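PDB 4O98: organophosphorus hydrolase from Pseudomonas oleovorans, which probably hydrolyses organophosphorus triesters at a two-zinc centre, as an efficient, thermostable double-mutant form of a metallo-beta-lactamase-superfamily lactonase. Local coordinates for residues V132-L137 against T161-Q166; A169-D174 against G187-A192; G217-A222 against S232-S237. All blocks are in the same frame, centred on the assembly; numbering follows the deposited sequence.

Interaction 1 (V132-L137 against T161-Q166); sequences VDTVLL and TVEVPQ
L137, just past the end of strand 134-136, meets V162 on the parallel neighbour 161-165 of a beta-alpha-beta unit, in one half of the metallo-beta-lactamase alpha-beta/beta-alpha sandwich. CD1 of L137 crosses onto CG1 of V162 at 3.7 Å, while the other branch, V162 CG2, lies against CB of V135. V162 CG1 is placed there by a chi1 of 176°, opposite the backbone N. The sheet face bearing T134, L136 and E163 is packed just as closely: L136 CD1 runs alongside E163 and sits 3.6 Å from its CB, and T134 CG2 reaches E163 CG at 3.9 Å. The glutamate chain bends sharply at chi2 (-86°), so its aliphatic part stays on these neighbours while OE1 forms a salt bridge with K206 of the next strand. Backbone bonds join the strands. E163 N gives a 2.8 Å bond to V135 O, met almost head-on, and V135 N is held by T161 O. The looser end is the partly exposed start of the pair, D133 with T161. T161 N still bonds to D133 O at 2.9 Å, but it approaches from above the carbonyl plane, 47° out of it. The carboxylate of D133 is well gripped: T134 OG1 donates to OD1, which N99 also binds, and L100 N binds OD2. At the far end, P165 stands at the N-cap of helix 166-172, and its CD rests 3.4 Å from L137 O.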
ATOM      1  N   VAL B 132      16.821  20.171  -0.311  1.00 39.19           N
ATOM      2  CA  VAL B 132      16.738  19.731   1.080  1.00 37.56           C
ATOM      3  C   VAL B 132      17.617  20.617   1.968  1.00 39.29           C
ATOM      4  O   VAL B 132      18.841  20.669   1.792  1.00 36.83           O
ATOM      5  CB  VAL B 132      17.154  18.244   1.228  1.00 38.62           C
ATOM      6  CG1 VAL B 132      17.120  17.804   2.697  1.00 34.99           C
ATOM      7  CG2 VAL B 132      16.246  17.359   0.397  1.00 35.91           C
ATOM      8  N   ASP B 133      17.004  21.308   2.928  1.00 42.22           N
ATOM      9  CA  ASP B 133      17.777  22.186   3.807  1.00 42.67           C
ATOM     10  C   ASP B 133      18.106  21.551   5.166  1.00 41.75           C
ATOM     11  O   ASP B 133      19.039  21.979   5.854  1.00 40.68           O
ATOM     12  CB  ASP B 133      17.072  23.533   3.996  1.00 42.80           C
ATOM     13  CG  ASP B 133      15.718  23.403   4.664  1.00 42.74           C
ATOM     14  OD1 ASP B 133      15.676  23.180   5.893  1.00 39.72           O
ATOM     15  OD2 ASP B 133      14.696  23.563   3.964  1.00 45.20           O
ATOM     16  N   THR B 134      17.343  20.529   5.541  1.00 41.34           N
ATOM     17  CA  THR B 134      17.579  19.831   6.798  1.00 38.67           C
ATOM     18  C   THR B 134      17.436  18.319   6.621  1.00 41.96           C
ATOM     19  O   THR B 134      16.485  17.845   5.990  1.00 40.50           O
ATOM     20  CB  THR B 134      16.602  20.303   7.875  1.00 41.13           C
ATOM     21  OG1 THR B 134      16.543  21.733   7.862  1.00 44.41           O
ATOM     22  CG2 THR B 134      17.029  19.798   9.269  1.00 38.10           C
ATOM     23  N   VAL B 135      18.398  17.575   7.162  1.00 41.15           N
ATOM     24  CA  VAL B 135      18.284  16.132   7.292  1.00 36.40           C
ATOM     25  C   VAL B 135      18.221  15.783   8.771  1.00 38.99           C
ATOM     26  O   VAL B 135      19.139  16.111   9.526  1.00 41.28           O
ATOM     27  CB  VAL B 135      19.474  15.405   6.683  1.00 39.70           C
ATOM     28  CG1 VAL B 135      19.370  13.925   6.987  1.00 37.22           C
ATOM     29  CG2 VAL B 135      19.528  15.640   5.170  1.00 36.63           C
ATOM     30  N   LEU B 136      17.122  15.153   9.186  1.00 33.13           N
ATOM     31  CA  LEU B 136      16.973  14.665  10.556  1.00 34.83           C
ATOM     32  C   LEU B 136      17.317  13.175  10.577  1.00 37.55           C
ATOM     33  O   LEU B 136      16.842  12.415   9.717  1.00 32.70           O
ATOM     34  CB  LEU B 136      15.533  14.865  11.025  1.00 36.05           C
ATOM     35  CG  LEU B 136      15.208  16.007  11.992  1.00 44.26           C
ATOM     36  CD1 LEU B 136      16.101  17.201  11.749  1.00 39.36           C
ATOM     37  CD2 LEU B 136      13.740  16.416  11.908  1.00 35.93           C
ATOM     38  N   LEU B 137      18.146  12.743  11.527  1.00 35.39           N
ATOM     39  CA  LEU B 137      18.469  11.321  11.594  1.00 32.40           C
ATOM     40  C   LEU B 137      17.926  10.704  12.869  1.00 34.45           C
ATOM     41  O   LEU B 137      18.187  11.194  13.963  1.00 34.43           O
ATOM     42  CB  LEU B 137      19.977  11.089  11.489  1.00 36.26           C
ATOM     43  CG  LEU B 137      20.729  11.514  10.219  1.00 38.21           C
ATOM     44  CD1 LEU B 137      22.230  11.349  10.429  1.00 34.67           C
ATOM     45  CD2 LEU B 137      20.300  10.721   8.993  1.00 37.17           C
ATOM     46  N   THR B 161      21.685  20.916   6.331  1.00 41.29           N
ATOM     47  CA  THR B 161      22.285  20.737   7.642  1.00 40.97           C
ATOM     48  C   THR B 161      21.830  19.375   8.169  1.00 42.23           C
ATOM     49  O   THR B 161      20.649  19.031   8.056  1.00 42.88           O
ATOM     50  CB  THR B 161      21.847  21.848   8.616  1.00 39.63           C
ATOM     51  OG1 THR B 161      22.445  23.090   8.224  1.00 42.35           O
ATOM     52  CG2 THR B 161      22.270  21.523  10.045  1.00 44.27           C
ATOM     53  N   VAL B 162      22.757  18.595   8.726  1.00 41.69           N
ATOM     54  CA  VAL B 162      22.420  17.289   9.285  1.00 36.98           C
ATOM     55  C   VAL B 162      22.281  17.357  10.795  1.00 44.14           C
ATOM     56  O   VAL B 162      23.234  17.690  11.503  1.00 49.23           O
ATOM     57  CB  VAL B 162      23.449  16.221   8.913  1.00 38.47           C
ATOM     58  CG1 VAL B 162      23.112  14.882   9.593  1.00 39.98           C
ATOM     59  CG2 VAL B 162      23.495  16.051   7.412  1.00 38.82           C
ATOM     60  N   GLU B 163      21.083  17.054  11.285  1.00 43.31           N
ATOM     61  CA  GLU B 163      20.818  17.047  12.722  1.00 47.61           C
ATOM     62  C   GLU B 163      20.904  15.617  13.271  1.00 49.21           C
ATOM     63  O   GLU B 163      20.127  14.736  12.869  1.00 42.34           O
ATOM     64  CB  GLU B 163      19.432  17.627  13.000  1.00 44.18           C
ATOM     65  CG  GLU B 163      19.203  19.015  12.410  1.00 48.45           C
ATOM     66  CD  GLU B 163      19.697  20.118  13.330  1.00 59.50           C
ATOM     67  OE1 GLU B 163      19.360  21.300  13.088  1.00 58.19           O
ATOM     68  OE2 GLU B 163      20.420  19.791  14.301  1.00 61.07           O
ATOM     69  N   VAL B 164      21.853  15.388  14.176  1.00 44.90           N
ATOM     70  CA  VAL B 164      22.035  14.069  14.770  1.00 43.60           C
ATOM     71  C   VAL B 164      21.925  14.204  16.286  1.00 42.76           C
ATOM     72  O   VAL B 164      22.472  15.139  16.865  1.00 46.77           O
ATOM     73  CB  VAL B 164      23.389  13.440  14.344  1.00 39.24           C
ATOM     74  CG1 VAL B 164      24.538  14.298  14.795  1.00 47.30           C
ATOM     75  CG2 VAL B 164      23.545  12.035  14.898  1.00 42.44           C
ATOM     76  N   PRO B 165      21.175  13.297  16.932  1.00 41.70           N
ATOM     77  CA  PRO B 165      21.051  13.379  18.395  1.00 45.02           C
ATOM     78  C   PRO B 165      22.424  13.253  19.055  1.00 45.80           C
ATOM     79  O   PRO B 165      23.239  12.441  18.600  1.00 42.27           O
ATOM     80  CB  PRO B 165      20.182  12.162  18.748  1.00 39.17           C
ATOM     81  CG  PRO B 165      19.446  11.823  17.476  1.00 41.16           C
ATOM     82  CD  PRO B 165      20.385  12.189  16.358  1.00 41.84           C
ATOM     83  N   GLN B 166      22.673  14.039  20.099  1.00 45.94           N
ATOM     84  CA  GLN B 166      23.997  14.090  20.709  1.00 48.68           C
ATOM     85  C   GLN B 166      24.477  12.737  21.230  1.00 46.25           C
ATOM     86  O   GLN B 166      25.626  12.348  21.007  1.00 45.50           O
ATOM     87  CB  GLN B 166      24.053  15.135  21.823  1.00 52.38           C
ATOM     88  CG  GLN B 166      25.435  15.220  22.459  1.00 55.87           C
ATOM     89  CD  GLN B 166      25.692  16.545  23.116  1.00 63.32           C
ATOM     90  OE1 GLN B 166      25.089  16.870  24.137  1.00 67.40           O
ATOM     91  NE2 GLN B 166      26.596  17.331  22.531  1.00 68.57           N
TER

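Interaction 2 (A169-D174 against G187-A192); sequences AEFWLD and GMFKMA
The F189 ring turns one face to W172 and lies beside F171, forming an aromatic cluster that ties helix 166-172 to helix 186-201 in the metallo-beta-lactamase fold. W172 CE3 stands 3.6 Å above the F189 ring plane, over its centre, but the two planes are inclined at 49°, so the pair is oblique. The F171 ring is likewise turned 45° to F189, with its CE2 3.8 Å from F189 CZ. F171 O lies at the edge of F189, in its plane, 3.4 Å from CE2; W172 O, off that plane, also comes near CD2. M188 lays its CB 3.6 Å from W172 CZ3, and the chain then bends at chi3 (-73°) to bring SD and CE past CH2, an oblique Met-aromatic contact. Beside the rings the A192 methyl, CB, packs 4.1 Å from W172 CB and near L173 CD2. F171 CE2 also lies 3.5 Å above the centre of the W172 ring, on the same side as F189. In the second shell, the W172 ring meets H141, a zinc ligand, and M188 touches the same histidine, which places this side of the cluster next to the zinc site. T177 and M178 of helix 175-179 pack on F189. D174 is the N-cap of that helix, its side chain capping a backbone N, and D174 OD2 is hydrogen-bonded to T177 OG1.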
ATOM      1  N   ALA B 169      25.768  10.715  18.387  1.00 42.37           N
ATOM      2  CA  ALA B 169      27.084  11.117  17.887  1.00 45.96           C
ATOM      3  C   ALA B 169      28.196  10.721  18.864  1.00 43.99           C
ATOM      4  O   ALA B 169      29.231  10.170  18.460  1.00 45.52           O
ATOM      5  CB  ALA B 169      27.116  12.616  17.615  1.00 46.72           C
ATOM      6  N   GLU B 170      27.976  11.002  20.146  1.00 45.86           N
ATOM      7  CA  GLU B 170      28.942  10.650  21.195  1.00 47.86           C
ATOM      8  C   GLU B 170      29.224   9.142  21.254  1.00 49.07           C
ATOM      9  O   GLU B 170      30.252   8.713  21.780  1.00 52.50           O
ATOM     10  CB  GLU B 170      28.467  11.153  22.562  1.00 47.80           C
ATOM     11  CG  GLU B 170      28.395  12.685  22.682  1.00 50.72           C
ATOM     12  CD  GLU B 170      27.739  13.143  23.978  1.00 57.70           C
ATOM     13  OE1 GLU B 170      26.939  12.363  24.551  1.00 55.16           O
ATOM     14  OE2 GLU B 170      28.018  14.283  24.416  1.00 57.55           O
ATOM     15  N   PHE B 171      28.315   8.338  20.715  1.00 48.50           N
ATOM     16  CA  PHE B 171      28.529   6.897  20.663  1.00 46.53           C
ATOM     17  C   PHE B 171      29.238   6.489  19.370  1.00 46.45           C
ATOM     18  O   PHE B 171      30.361   5.991  19.412  1.00 48.07           O
ATOM     19  CB  PHE B 171      27.199   6.163  20.815  1.00 44.94           C
ATOM     20  CG  PHE B 171      27.310   4.663  20.728  1.00 45.57           C
ATOM     21  CD1 PHE B 171      27.747   3.914  21.818  1.00 44.77           C
ATOM     22  CD2 PHE B 171      26.945   3.998  19.564  1.00 42.50           C
ATOM     23  CE1 PHE B 171      27.841   2.536  21.745  1.00 41.18           C
ATOM     24  CE2 PHE B 171      27.028   2.618  19.483  1.00 42.47           C
ATOM     25  CZ  PHE B 171      27.479   1.884  20.578  1.00 44.70           C
ATOM     26  N   TRP B 172      28.597   6.720  18.226  1.00 42.71           N
ATOM     27  CA  TRP B 172      29.091   6.187  16.956  1.00 43.58           C
ATOM     28  C   TRP B 172      30.326   6.893  16.398  1.00 46.26           C
ATOM     29  O   TRP B 172      31.086   6.296  15.634  1.00 46.20           O
ATOM     30  CB  TRP B 172      27.993   6.217  15.891  1.00 40.83           C
ATOM     31  CG  TRP B 172      26.875   5.285  16.158  1.00 40.77           C
ATOM     32  CD1 TRP B 172      25.639   5.608  16.632  1.00 39.19           C
ATOM     33  CD2 TRP B 172      26.881   3.866  15.979  1.00 39.00           C
ATOM     34  NE1 TRP B 172      24.870   4.479  16.750  1.00 39.40           N
ATOM     35  CE2 TRP B 172      25.609   3.393  16.352  1.00 42.29           C
ATOM     36  CE3 TRP B 172      27.839   2.948  15.535  1.00 40.94           C
ATOM     37  CZ2 TRP B 172      25.268   2.031  16.302  1.00 39.76           C
ATOM     38  CZ3 TRP B 172      27.502   1.607  15.481  1.00 42.82           C
ATOM     39  CH2 TRP B 172      26.223   1.159  15.855  1.00 41.29           C
ATOM     40  N   LEU B 173      30.507   8.163  16.749  1.00 49.40           N
ATOM     41  CA  LEU B 173      31.586   8.965  16.175  1.00 52.24           C
ATOM     42  C   LEU B 173      32.806   9.053  17.095  1.00 53.65           C
ATOM     43  O   LEU B 173      33.823   9.652  16.735  1.00 56.73           O
ATOM     44  CB  LEU B 173      31.080  10.364  15.817  1.00 45.16           C
ATOM     45  CG  LEU B 173      29.906  10.358  14.836  1.00 51.13           C
ATOM     46  CD1 LEU B 173      29.544  11.765  14.384  1.00 46.80           C
ATOM     47  CD2 LEU B 173      30.221   9.463  13.637  1.00 44.94           C
ATOM     48  N   ASP B 174      32.704   8.445  18.271  1.00 49.39           N
ATOM     49  CA  ASP B 174      33.813   8.414  19.222  1.00 51.78           C
ATOM     50  C   ASP B 174      34.820   7.303  18.898  1.00 54.20           C
ATOM     51  O   ASP B 174      34.487   6.118  18.935  1.00 53.15           O
ATOM     52  CB  ASP B 174      33.266   8.241  20.637  1.00 55.37           C
ATOM     53  CG  ASP B 174      34.351   8.266  21.686  1.00 57.22           C
ATOM     54  OD1 ASP B 174      34.888   9.361  21.946  1.00 57.36           O
ATOM     55  OD2 ASP B 174      34.648   7.196  22.261  1.00 56.94           O
ATOM     56  N   GLY B 187      32.337  -1.965  11.486  1.00 47.63           N
ATOM     57  CA  GLY B 187      31.961  -1.539  10.150  1.00 51.88           C
ATOM     58  C   GLY B 187      30.887  -0.461  10.204  1.00 48.68           C
ATOM     59  O   GLY B 187      30.868   0.467   9.387  1.00 47.31           O
ATOM     60  N   MET B 188      29.987  -0.588  11.174  1.00 46.13           N
ATOM     61  CA  MET B 188      28.927   0.386  11.348  1.00 44.43           C
ATOM     62  C   MET B 188      29.507   1.702  11.836  1.00 45.73           C
ATOM     63  O   MET B 188      29.024   2.776  11.456  1.00 43.51           O
ATOM     64  CB  MET B 188      27.869  -0.132  12.318  1.00 42.16           C
ATOM     65  CG  MET B 188      26.978  -1.228  11.728  1.00 45.44           C
ATOM     66  SD  MET B 188      25.629  -1.662  12.849  1.00 53.49           S
ATOM     67  CE  MET B 188      26.525  -2.577  14.105  1.00 50.71           C
ATOM     68  N   PHE B 189      30.543   1.620  12.673  1.00 45.32           N
ATOM     69  CA  PHE B 189      31.221   2.820  13.151  1.00 44.72           C
ATOM     70  C   PHE B 189      31.881   3.566  11.988  1.00 46.29           C
ATOM     71  O   PHE B 189      31.744   4.786  11.870  1.00 46.88           O
ATOM     72  CB  PHE B 189      32.244   2.489  14.247  1.00 46.57           C
ATOM     73  CG  PHE B 189      31.626   2.237  15.609  1.00 45.27           C
ATOM     74  CD1 PHE B 189      31.164   0.973  15.958  1.00 42.61           C
ATOM     75  CD2 PHE B 189      31.525   3.258  16.540  1.00 42.37           C
ATOM     76  CE1 PHE B 189      30.602   0.735  17.192  1.00 39.07           C
ATOM     77  CE2 PHE B 189      30.961   3.023  17.788  1.00 45.01           C
ATOM     78  CZ  PHE B 189      30.498   1.759  18.110  1.00 41.34           C
ATOM     79  N   LYS B 190      32.580   2.833  11.125  1.00 41.75           N
ATOM     80  CA  LYS B 190      33.243   3.436   9.975  1.00 44.95           C
ATOM     81  C   LYS B 190      32.210   4.046   9.029  1.00 45.74           C
ATOM     82  O   LYS B 190      32.382   5.162   8.539  1.00 43.69           O
ATOM     83  CB  LYS B 190      34.076   2.392   9.221  1.00 44.40           C
ATOM     84  CG  LYS B 190      35.560   2.308   9.619  1.00 53.30           C
ATOM     85  CD  LYS B 190      35.792   1.512  10.901  1.00 52.39           C
ATOM     86  CE  LYS B 190      37.285   1.244  11.142  1.00 57.44           C
ATOM     87  NZ  LYS B 190      37.871   0.244  10.187  1.00 55.33           N
ATOM     88  N   MET B 191      31.141   3.301   8.767  1.00 43.92           N
ATOM     89  CA  MET B 191      30.075   3.789   7.903  1.00 45.61           C
ATOM     90  C   MET B 191      29.444   5.062   8.465  1.00 39.16           C
ATOM     91  O   MET B 191      29.212   6.013   7.732  1.00 41.97           O
ATOM     92  CB  MET B 191      29.016   2.708   7.682  1.00 41.73           C
ATOM     93  CG  MET B 191      29.433   1.616   6.710  1.00 38.86           C
ATOM     94  SD  MET B 191      28.184   0.321   6.684  1.00 45.54           S
ATOM     95  CE  MET B 191      28.808  -0.759   5.388  1.00 48.13           C
ATOM     96  N   ALA B 192      29.186   5.091   9.767  1.00 38.34           N
ATOM     97  CA  ALA B 192      28.613   6.283  10.373  1.00 40.18           C
ATOM     98  C   ALA B 192      29.550   7.466  10.145  1.00 44.05           C
ATOM     99  O   ALA B 192      29.137   8.513   9.642  1.00 44.75           O
ATOM    100  CB  ALA B 192      28.379   6.070  11.838  1.00 40.69           C
TER

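Interaction 3 (G217-A222 against S232-S237); sequences GVSLVA and SYLFKS
V218 lies over one face of the F235 ring: its CB is 3.8 Å above the ring plane, displaced toward the rim, a CH-pi contact between side chains that lie side by side, pointing the same way. The neighbouring ring, Y233, is met obliquely, with L220 CD1 alongside it at 3.6 Å from CE1. Both rings sit on the sheet face that also touches L136 of the other sheet, so they fill the interior between the two sheets of the sandwich. The hydroxyl of Y233 is hydrogen-bonded to Y208 OH. Strands 218-222 and 231-237 form an antiparallel beta hairpin at the margin of the second sheet, since 218-222 is its outermost strand within the chain. S219 and L234 are a hydrogen-bonded pair: S219 N bonds to L234 O at 2.8 Å, and L234 N returns to S219 O with an N-H...O angle of 175°. V221 and S232 are joined the same way. The face of S219, V221, S232 and L234 is mixed, with L243 packed on the last three. With chi1 at 68°, S219 OG tucks between its own backbone N and carbonyl carbon, and touches L234 CB at 3.3 Å. V221 CG2, on the neighbouring strand, crosses to the same CB at 4.0 Å. S232 OG is anchored by W245 O and S223 OG. G217 has a positive phi of 94°, and its carbonyl oxygen receives K236 N at 3.0 Å. The exposed lysine chain, bent at chi3, reaches across to the neighbouring strand, its CG beside G217 O and its CE 3.7 Å from S219 OG.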
ATOM      1  N   GLY B 217       7.361  23.141  13.928  1.00 50.15           N
ATOM      2  CA  GLY B 217       6.481  22.028  13.621  1.00 47.69           C
ATOM      3  C   GLY B 217       7.021  20.653  13.987  1.00 44.39           C
ATOM      4  O   GLY B 217       6.299  19.660  13.862  1.00 45.01           O
ATOM      5  N   VAL B 218       8.274  20.582  14.428  1.00 42.44           N
ATOM      6  CA  VAL B 218       8.874  19.300  14.809  1.00 44.93           C
ATOM      7  C   VAL B 218       9.356  19.294  16.257  1.00 46.93           C
ATOM      8  O   VAL B 218      10.060  20.214  16.690  1.00 50.60           O
ATOM      9  CB  VAL B 218      10.033  18.883  13.865  1.00 41.62           C
ATOM     10  CG1 VAL B 218      10.954  20.032  13.609  1.00 50.51           C
ATOM     11  CG2 VAL B 218      10.812  17.722  14.454  1.00 39.84           C
ATOM     12  N   SER B 219       8.959  18.260  16.997  1.00 39.96           N
ATOM     13  CA  SER B 219       9.379  18.081  18.382  1.00 45.68           C
ATOM     14  C   SER B 219      10.131  16.759  18.541  1.00 49.80           C
ATOM     15  O   SER B 219      10.018  15.865  17.702  1.00 47.87           O
ATOM     16  CB  SER B 219       8.169  18.105  19.320  1.00 43.36           C
ATOM     17  OG  SER B 219       7.353  16.964  19.127  1.00 49.91           O
ATOM     18  N   LEU B 220      10.899  16.643  19.618  1.00 49.75           N
ATOM     19  CA  LEU B 220      11.682  15.442  19.885  1.00 46.54           C
ATOM     20  C   LEU B 220      10.911  14.433  20.731  1.00 45.62           C
ATOM     21  O   LEU B 220      10.245  14.805  21.692  1.00 49.58           O
ATOM     22  CB  LEU B 220      12.983  15.814  20.607  1.00 49.18           C
ATOM     23  CG  LEU B 220      14.262  16.015  19.792  1.00 52.62           C
ATOM     24  CD1 LEU B 220      13.960  16.118  18.312  1.00 48.27           C
ATOM     25  CD2 LEU B 220      15.026  17.243  20.263  1.00 56.59           C
ATOM     26  N   VAL B 221      11.004  13.158  20.368  1.00 39.58           N
ATOM     27  CA  VAL B 221      10.479  12.072  21.188  1.00 38.00           C
ATOM     28  C   VAL B 221      11.614  11.061  21.403  1.00 44.14           C
ATOM     29  O   VAL B 221      11.925  10.242  20.519  1.00 41.22           O
ATOM     30  CB  VAL B 221       9.253  11.397  20.529  1.00 42.59           C
ATOM     31  CG1 VAL B 221       8.839  10.174  21.306  1.00 42.86           C
ATOM     32  CG2 VAL B 221       8.080  12.372  20.444  1.00 39.99           C
ATOM     33  N   ALA B 222      12.266  11.140  22.560  1.00 44.28           N
ATOM     34  CA  ALA B 222      13.375  10.234  22.845  1.00 43.27           C
ATOM     35  C   ALA B 222      12.853   8.809  22.858  1.00 40.92           C
ATOM     36  O   ALA B 222      11.777   8.545  23.400  1.00 41.51           O
ATOM     37  CB  ALA B 222      14.027  10.573  24.174  1.00 40.57           C
ATOM     38  N   SER B 232      12.923   9.640  17.891  1.00 37.64           N
ATOM     39  CA  SER B 232      11.767   9.712  17.005  1.00 36.50           C
ATOM     40  C   SER B 232      11.307  11.164  16.875  1.00 37.04           C
ATOM     41  O   SER B 232      11.352  11.920  17.844  1.00 39.77           O
ATOM     42  CB  SER B 232      10.632   8.834  17.535  1.00 35.80           C
ATOM     43  OG  SER B 232      11.040   7.478  17.634  1.00 34.89           O
ATOM     44  N   TYR B 233      10.861  11.545  15.680  1.00 34.58           N
ATOM     45  CA  TYR B 233      10.480  12.935  15.409  1.00 38.98           C
ATOM     46  C   TYR B 233       8.973  13.102  15.237  1.00 39.34           C
ATOM     47  O   TYR B 233       8.334  12.387  14.452  1.00 36.90           O
ATOM     48  CB  TYR B 233      11.216  13.473  14.176  1.00 33.40           C
ATOM     49  CG  TYR B 233      12.718  13.468  14.343  1.00 36.61           C
ATOM     50  CD1 TYR B 233      13.348  14.413  15.132  1.00 33.74           C
ATOM     51  CD2 TYR B 233      13.504  12.510  13.708  1.00 40.08           C
ATOM     52  CE1 TYR B 233      14.715  14.409  15.286  1.00 38.52           C
ATOM     53  CE2 TYR B 233      14.876  12.495  13.859  1.00 36.05           C
ATOM     54  CZ  TYR B 233      15.471  13.449  14.653  1.00 38.14           C
ATOM     55  OH  TYR B 233      16.834  13.444  14.807  1.00 40.31           O
ATOM     56  N   LEU B 234       8.411  14.047  15.984  1.00 37.70           N
ATOM     57  CA  LEU B 234       6.976  14.276  15.962  1.00 39.65           C
ATOM     58  C   LEU B 234       6.677  15.555  15.191  1.00 41.39           C
ATOM     59  O   LEU B 234       7.110  16.642  15.578  1.00 41.23           O
ATOM     60  CB  LEU B 234       6.427  14.361  17.385  1.00 39.23           C
ATOM     61  CG  LEU B 234       4.922  14.614  17.532  1.00 42.71           C
ATOM     62  CD1 LEU B 234       4.161  13.449  16.966  1.00 43.58           C
ATOM     63  CD2 LEU B 234       4.533  14.857  18.992  1.00 41.13           C
ATOM     64  N   PHE B 235       5.964  15.411  14.081  1.00 37.98           N
ATOM     65  CA  PHE B 235       5.533  16.560  13.305  1.00 38.58           C
ATOM     66  C   PHE B 235       4.076  16.825  13.607  1.00 41.91           C
ATOM     67  O   PHE B 235       3.276  15.887  13.729  1.00 39.29           O
ATOM     68  CB  PHE B 235       5.733  16.311  11.817  1.00 36.61           C
ATOM     69  CG  PHE B 235       7.167  16.316  11.403  1.00 36.57           C
ATOM     70  CD1 PHE B 235       7.971  15.206  11.634  1.00 35.16           C
ATOM     71  CD2 PHE B 235       7.723  17.440  10.804  1.00 37.67           C
ATOM     72  CE1 PHE B 235       9.306  15.215  11.264  1.00 37.29           C
ATOM     73  CE2 PHE B 235       9.049  17.462  10.432  1.00 36.90           C
ATOM     74  CZ  PHE B 235       9.848  16.352  10.663  1.00 40.13           C
ATOM     75  N   LYS B 236       3.740  18.105  13.738  1.00 44.61           N
ATOM     76  CA  LYS B 236       2.405  18.514  14.158  1.00 43.03           C
ATOM     77  C   LYS B 236       1.935  19.667  13.279  1.00 43.21           C
ATOM     78  O   LYS B 236       2.587  20.705  13.203  1.00 39.95           O
ATOM     79  CB  LYS B 236       2.426  18.920  15.639  1.00 45.97           C
ATOM     80  CG  LYS B 236       3.591  19.880  16.007  1.00 59.68           C
ATOM     81  CD  LYS B 236       3.702  20.161  17.513  1.00 58.01           C
ATOM     82  CE  LYS B 236       4.436  19.046  18.245  1.00 59.70           C
ATOM     83  NZ  LYS B 236       4.209  19.145  19.719  1.00 66.38           N
ATOM     84  N   SER B 237       0.822  19.469  12.580  1.00 44.85           N
ATOM     85  CA  SER B 237       0.220  20.559  11.812  1.00 41.63           C
ATOM     86  C   SER B 237      -1.291  20.442  11.759  1.00 43.51           C
ATOM     87  O   SER B 237      -1.828  19.343  11.596  1.00 45.28           O
ATOM     88  CB  SER B 237       0.769  20.607  10.392  1.00 43.21           C
ATOM     89  OG  SER B 237       0.091  21.602   9.643  1.00 41.52           O
TER

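Overall arrangement
The three contacts follow one another along the chain. Interactions 1 and 3, with centres about 13 Å apart, face each other across the sandwich and are joined by a probable hydrogen bond between L137 O and Y233 OH (2.8 Å), with L136 packing on the Y233 ring. Interactions 1 and 2 are continuous, as strand 161-165 runs into helix 166-172, and V164 CG1 meets A169 CB at 4.2 Å. Interactions 2 and 3 do not touch; their nearest atoms are about 10 Å apart. Strand 134-136 leads directly to zinc ligands H139 and H141. A zinc ion lies about 7 Å from the M188 side chain and about 11 Å from those of L137 and S232.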